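Local atomic coordinates of aminopeptidase-like protein (Chaetomium thermophilum, PDB entry 5JM6), a protein that probably acts as a zinc-dependent aminopeptidase of the M18 family, and assembles into a dodecamer. Residues A302-I305 against D306-C310; Q56-L59 against D60-T63. All blocks are in the same frame, centred on the assembly; numbering follows the deposited sequence.

Contact 1. Residues A302-I305 against D306-C310. With ZN (zinc ion), chain G; ZN (zinc ion), chain H.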
loop_
_atom_site.group_PDB
_atom_site.type_symbol
_atom_site.label_atom_id
_atom_site.label_comp_id
_atom_site.label_asym_id
_atom_site.label_seq_id
_atom_site.Cartn_x
_atom_site.Cartn_y
_atom_site.Cartn_z
ATOM N N ALA A 302 32.743 10.118 -28.220
ATOM C CA ALA A 302 32.321 9.303 -29.349
ATOM C C ALA A 302 31.323 8.243 -28.911
ATOM O O ALA A 302 31.281 7.862 -27.742
ATOM C CB ALA A 302 33.522 8.655 -30.015
ATOM N N GLY A 303 30.522 7.772 -29.859
ATOM C CA GLY A 303 29.608 6.676 -29.607
ATOM C C GLY A 303 30.176 5.367 -30.114
ATOM O O GLY A 303 31.120 5.367 -30.904
ATOM N N ARG A 304 29.579 4.262 -29.667
ATOM C CA ARG A 304 29.999 2.900 -30.013
ATOM C C ARG A 304 31.375 2.553 -29.464
ATOM O O ARG A 304 32.103 1.755 -30.058
ATOM C CB ARG A 304 29.998 2.688 -31.528
ATOM C CG ARG A 304 28.742 3.146 -32.225
ATOM C CD ARG A 304 28.956 3.171 -33.726
ATOM N NE ARG A 304 29.587 4.412 -34.166
ATOM C CZ ARG A 304 28.938 5.564 -34.305
ATOM N NH1 ARG A 304 27.642 5.631 -34.033
ATOM N NH2 ARG A 304 29.583 6.649 -34.715
ATOM N N ILE A 305 31.726 3.137 -28.326
ATOM C CA ILE A 305 33.007 2.835 -27.718
ATOM C C ILE A 305 33.003 1.437 -27.098
ATOM O O ILE A 305 34.075 0.832 -26.998
ATOM C CB ILE A 305 33.409 3.887 -26.652
ATOM C CG1 ILE A 305 33.470 5.282 -27.271
ATOM C CG2 ILE A 305 34.775 3.573 -26.055
ATOM C CD1 ILE A 305 34.147 6.307 -26.378
ATOM N N ASP A 306 31.834 0.875 -26.751
ATOM C CA ASP A 306 31.905 -0.420 -26.078
ATOM C C ASP A 306 32.515 -1.345 -27.121
ATOM O O ASP A 306 31.882 -1.825 -28.068
ATOM C CB ASP A 306 30.529 -0.920 -25.581
ATOM C CG ASP A 306 30.620 -2.236 -24.772
ATOM O OD1 ASP A 306 31.359 -3.154 -25.175
ATOM O OD2 ASP A 306 29.966 -2.355 -23.714
ATOM N N ASP A 307 33.793 -1.559 -26.820
ATOM C CA ASP A 307 34.859 -2.298 -27.506
ATOM C C ASP A 307 35.362 -1.966 -28.911
ATOM O O ASP A 307 36.361 -2.557 -29.308
ATOM C CB ASP A 307 34.580 -3.781 -27.476
ATOM C CG ASP A 307 35.582 -4.498 -26.606
ATOM O OD1 ASP A 307 36.355 -3.785 -25.934
ATOM O OD2 ASP A 307 35.645 -5.740 -26.618
ATOM N N LYS A 308 34.770 -1.046 -29.660
ATOM C CA LYS A 308 35.504 -0.591 -30.838
ATOM C C LYS A 308 36.839 0.006 -30.366
ATOM O O LYS A 308 37.840 -0.063 -31.075
ATOM C CB LYS A 308 34.700 0.416 -31.663
ATOM C CG LYS A 308 33.767 -0.225 -32.690
ATOM C CD LYS A 308 32.830 0.813 -33.292
ATOM C CE LYS A 308 32.150 0.309 -34.557
ATOM N NZ LYS A 308 30.913 -0.476 -34.294
ATOM N N LEU A 309 36.854 0.541 -29.146
ATOM C CA LEU A 309 38.069 1.100 -28.551
ATOM C C LEU A 309 39.140 0.047 -28.243
ATOM O O LEU A 309 40.275 0.177 -28.698
ATOM C CB LEU A 309 37.722 1.877 -27.276
ATOM C CG LEU A 309 38.873 2.422 -26.423
ATOM C CD1 LEU A 309 39.876 3.202 -27.258
ATOM C CD2 LEU A 309 38.332 3.303 -25.311
ATOM N N CYS A 310 38.801 -0.984 -27.471
ATOM C CA CYS A 310 39.790 -2.014 -27.149
ATOM C C CYS A 310 40.173 -2.813 -28.389
ATOM O O CYS A 310 41.326 -3.215 -28.545
ATOM C CB CYS A 310 39.278 -2.961 -26.062
ATOM S SG CYS A 310 39.234 -2.264 -24.394
HETATM ZN ZN ZN G . 28.567 -3.369 -24.268
HETATM ZN ZN ZN H . 32.070 -4.832 -24.424
#
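I305 and L309 lie side by side, one turn apart, where strand 299-302 runs into helix 305-320, and the same bend of chain carries the bridging aspartate of a two-zinc site. CG2 of I305 is the branch that does the touching, resting against CB of L309 at 3.6 Å. CG2 lies anti to the backbone N because CG1 takes the place beside it (chi1 -58°). Both side chains point the same way, and both touch Y58 of helix 55-64. R304 and K308, also four residues apart, slant across one another instead. The lysine drapes its aliphatic part over the backbone, with CB 3.3 Å from the R304 O atom, and its CD lies 3.8 Å from CB of R304. The two charged ends stay separate, R304 NE and K308 NZ being 5.1 Å apart, and K308 NZ makes a weak hydrogen bond to the carbonyl oxygen of I134. Were the lysine cut back to an alanine, the I134 oxygen would probably lose this donor and CB of R304 its cover from CD. In this chain D307 makes no bond to zinc and acts one step out: its OD2 accepts a hydrogen bond from the backbone N of H133, itself a zinc ligand. D306 turns its carboxylate to the metals, CG lying anti to N (chi1 -175°), and splits its oxygens between them. OD1 binds the zinc ion of H133 and D391 at 2.0 Å, while OD2 binds the one of E340 and H485 at 1.8 Å.

Contact 2. Residues Q56-L59 against D60-T63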
loop_
_atom_site.group_PDB
_atom_site.type_symbol
_atom_site.label_atom_id
_atom_site.label_comp_id
_atom_site.label_asym_id
_atom_site.label_seq_id
_atom_site.Cartn_x
_atom_site.Cartn_y
_atom_site.Cartn_z
ATOM N N GLN A 56 44.086 11.204 -33.227
ATOM C CA GLN A 56 43.329 11.502 -34.443
ATOM C C GLN A 56 43.062 10.268 -35.325
ATOM O O GLN A 56 41.978 10.165 -35.902
ATOM C CB GLN A 56 44.007 12.599 -35.268
ATOM C CG GLN A 56 43.143 13.085 -36.437
ATOM C CD GLN A 56 42.184 14.203 -36.050
ATOM O OE1 GLN A 56 42.346 14.845 -35.013
ATOM N NE2 GLN A 56 41.175 14.435 -36.886
ATOM N N PRO A 57 44.041 9.346 -35.466
ATOM C CA PRO A 57 43.666 8.132 -36.205
ATOM C C PRO A 57 42.487 7.376 -35.583
ATOM O O PRO A 57 41.651 6.859 -36.325
ATOM C CB PRO A 57 44.943 7.289 -36.158
ATOM C CG PRO A 57 46.035 8.296 -36.113
ATOM C CD PRO A 57 45.504 9.419 -35.258
ATOM N N TYR A 58 42.408 7.326 -34.255
ATOM C CA TYR A 58 41.261 6.703 -33.601
ATOM C C TYR A 58 39.986 7.491 -33.877
ATOM O O TYR A 58 38.935 6.907 -34.145
ATOM C CB TYR A 58 41.476 6.585 -32.092
ATOM C CG TYR A 58 40.278 6.010 -31.363
ATOM C CD1 TYR A 58 39.964 4.661 -31.461
ATOM C CD2 TYR A 58 39.461 6.817 -30.581
ATOM C CE1 TYR A 58 38.871 4.130 -30.800
ATOM C CE2 TYR A 58 38.364 6.294 -29.915
ATOM C CZ TYR A 58 38.076 4.950 -30.028
ATOM O OH TYR A 58 36.987 4.425 -29.369
ATOM N N LEU A 59 40.083 8.816 -33.803
ATOM C CA LEU A 59 38.949 9.684 -34.091
ATOM C C LEU A 59 38.380 9.398 -35.475
ATOM O O LEU A 59 37.184 9.145 -35.621
ATOM C CB LEU A 59 39.350 11.155 -33.980
ATOM C CG LEU A 59 39.499 11.708 -32.562
ATOM C CD1 LEU A 59 39.910 13.170 -32.598
ATOM C CD2 LEU A 59 38.201 11.533 -31.793
ATOM N N ASP A 60 39.245 9.421 -36.484
ATOM C CA ASP A 60 38.822 9.170 -37.858
ATOM C C ASP A 60 38.239 7.773 -38.027
ATOM O O ASP A 60 37.293 7.580 -38.789
ATOM C CB ASP A 60 39.988 9.361 -38.826
ATOM C CG ASP A 60 40.462 10.795 -38.890
ATOM O OD1 ASP A 60 39.646 11.704 -38.626
ATOM O OD2 ASP A 60 41.648 11.014 -39.208
ATOM N N PHE A 61 38.808 6.801 -37.324
ATOM C CA PHE A 61 38.284 5.444 -37.375
ATOM C C PHE A 61 36.832 5.427 -36.896
ATOM O O PHE A 61 35.945 4.974 -37.618
ATOM C CB PHE A 61 39.153 4.496 -36.543
ATOM C CG PHE A 61 38.496 3.183 -36.230
ATOM C CD1 PHE A 61 38.248 2.255 -37.228
ATOM C CD2 PHE A 61 38.138 2.872 -34.929
ATOM C CE1 PHE A 61 37.645 1.046 -36.934
ATOM C CE2 PHE A 61 37.538 1.666 -34.629
ATOM C CZ PHE A 61 37.290 0.751 -35.631
ATOM N N MET A 62 36.592 5.954 -35.698
ATOM C CA MET A 62 35.251 5.974 -35.118
ATOM C C MET A 62 34.247 6.712 -35.998
ATOM O O MET A 62 33.112 6.267 -36.168
ATOM C CB MET A 62 35.278 6.615 -33.728
ATOM C CG MET A 62 36.109 5.855 -32.712
ATOM S SD MET A 62 35.596 4.137 -32.524
ATOM C CE MET A 62 33.951 4.338 -31.851
ATOM N N THR A 63 34.670 7.837 -36.558
ATOM C CA THR A 63 33.784 8.674 -37.353
ATOM C C THR A 63 33.288 7.976 -38.623
ATOM O O THR A 63 32.099 8.019 -38.939
ATOM C CB THR A 63 34.488 9.994 -37.733
ATOM O OG1 THR A 63 34.677 10.789 -36.555
ATOM C CG2 THR A 63 33.663 10.780 -38.740
#
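D60 sets its carboxylate beside the side chain of Q56, one helical turn earlier, while its backbone N donates to the Q56 O atom at 2.9 Å. The amide and carboxylate cross at a slant, their planes 69° apart, and Q56 NE2 comes only to 3.6 Å from D60 OD1, near but not bonded, on the exposed side of the helix. F61 is buried instead. Its N donates to P57 O at 3.0 Å, and its ring brings CD2 obliquely to CD1 of Y58, with W312 stacked on the F61 ring from helix 305-320. M62 then supplies the Met-aromatic contact of helix 55-64, an i to i+4 pairing with Y58. Its CG sits over one face of the tyrosine ring, 3.7 Å from the centroid and 21° off the normal, as a CH-pi contact. The sulfur lies more obliquely, SD being 4.2 Å from the same centroid. The bend at chi2 (-56°) carries SD to the phenol end of the ring, 3.5 Å from Y58 OH, and that at chi3 turns the methyl CE. T63 closes the segment on L59 O, which accepts both its N and its hydroxyl. The OG1 bond, 3.1 Å to L59 O, arrives from above the carbonyl plane, whereas the N bond is nearly in line with the C=O. The same OG1 accepts from the backbone N of A290.

Contact 2 comes first along the chain, in helix 55-64, and contact 1 follows more than 200 residues later, where strand 299-302 leads into helix 305-320. Their centres are nonetheless about 11 Å apart, and the two helices pack directly against each other. Y58 and M62 make part of the seam: Y58 OH reaches CB of L309 at 3.4 Å, and the methyl CE of M62 lies 3.2 Å from G303 O. Contact 1 holds a zinc ligand, whereas the side chain of Y58 is about 12 Å from a bound zinc ion. Helix 55-64 thus illustrates how an early element of the chain can pack against a metal-binding turn while contributing no zinc ligand.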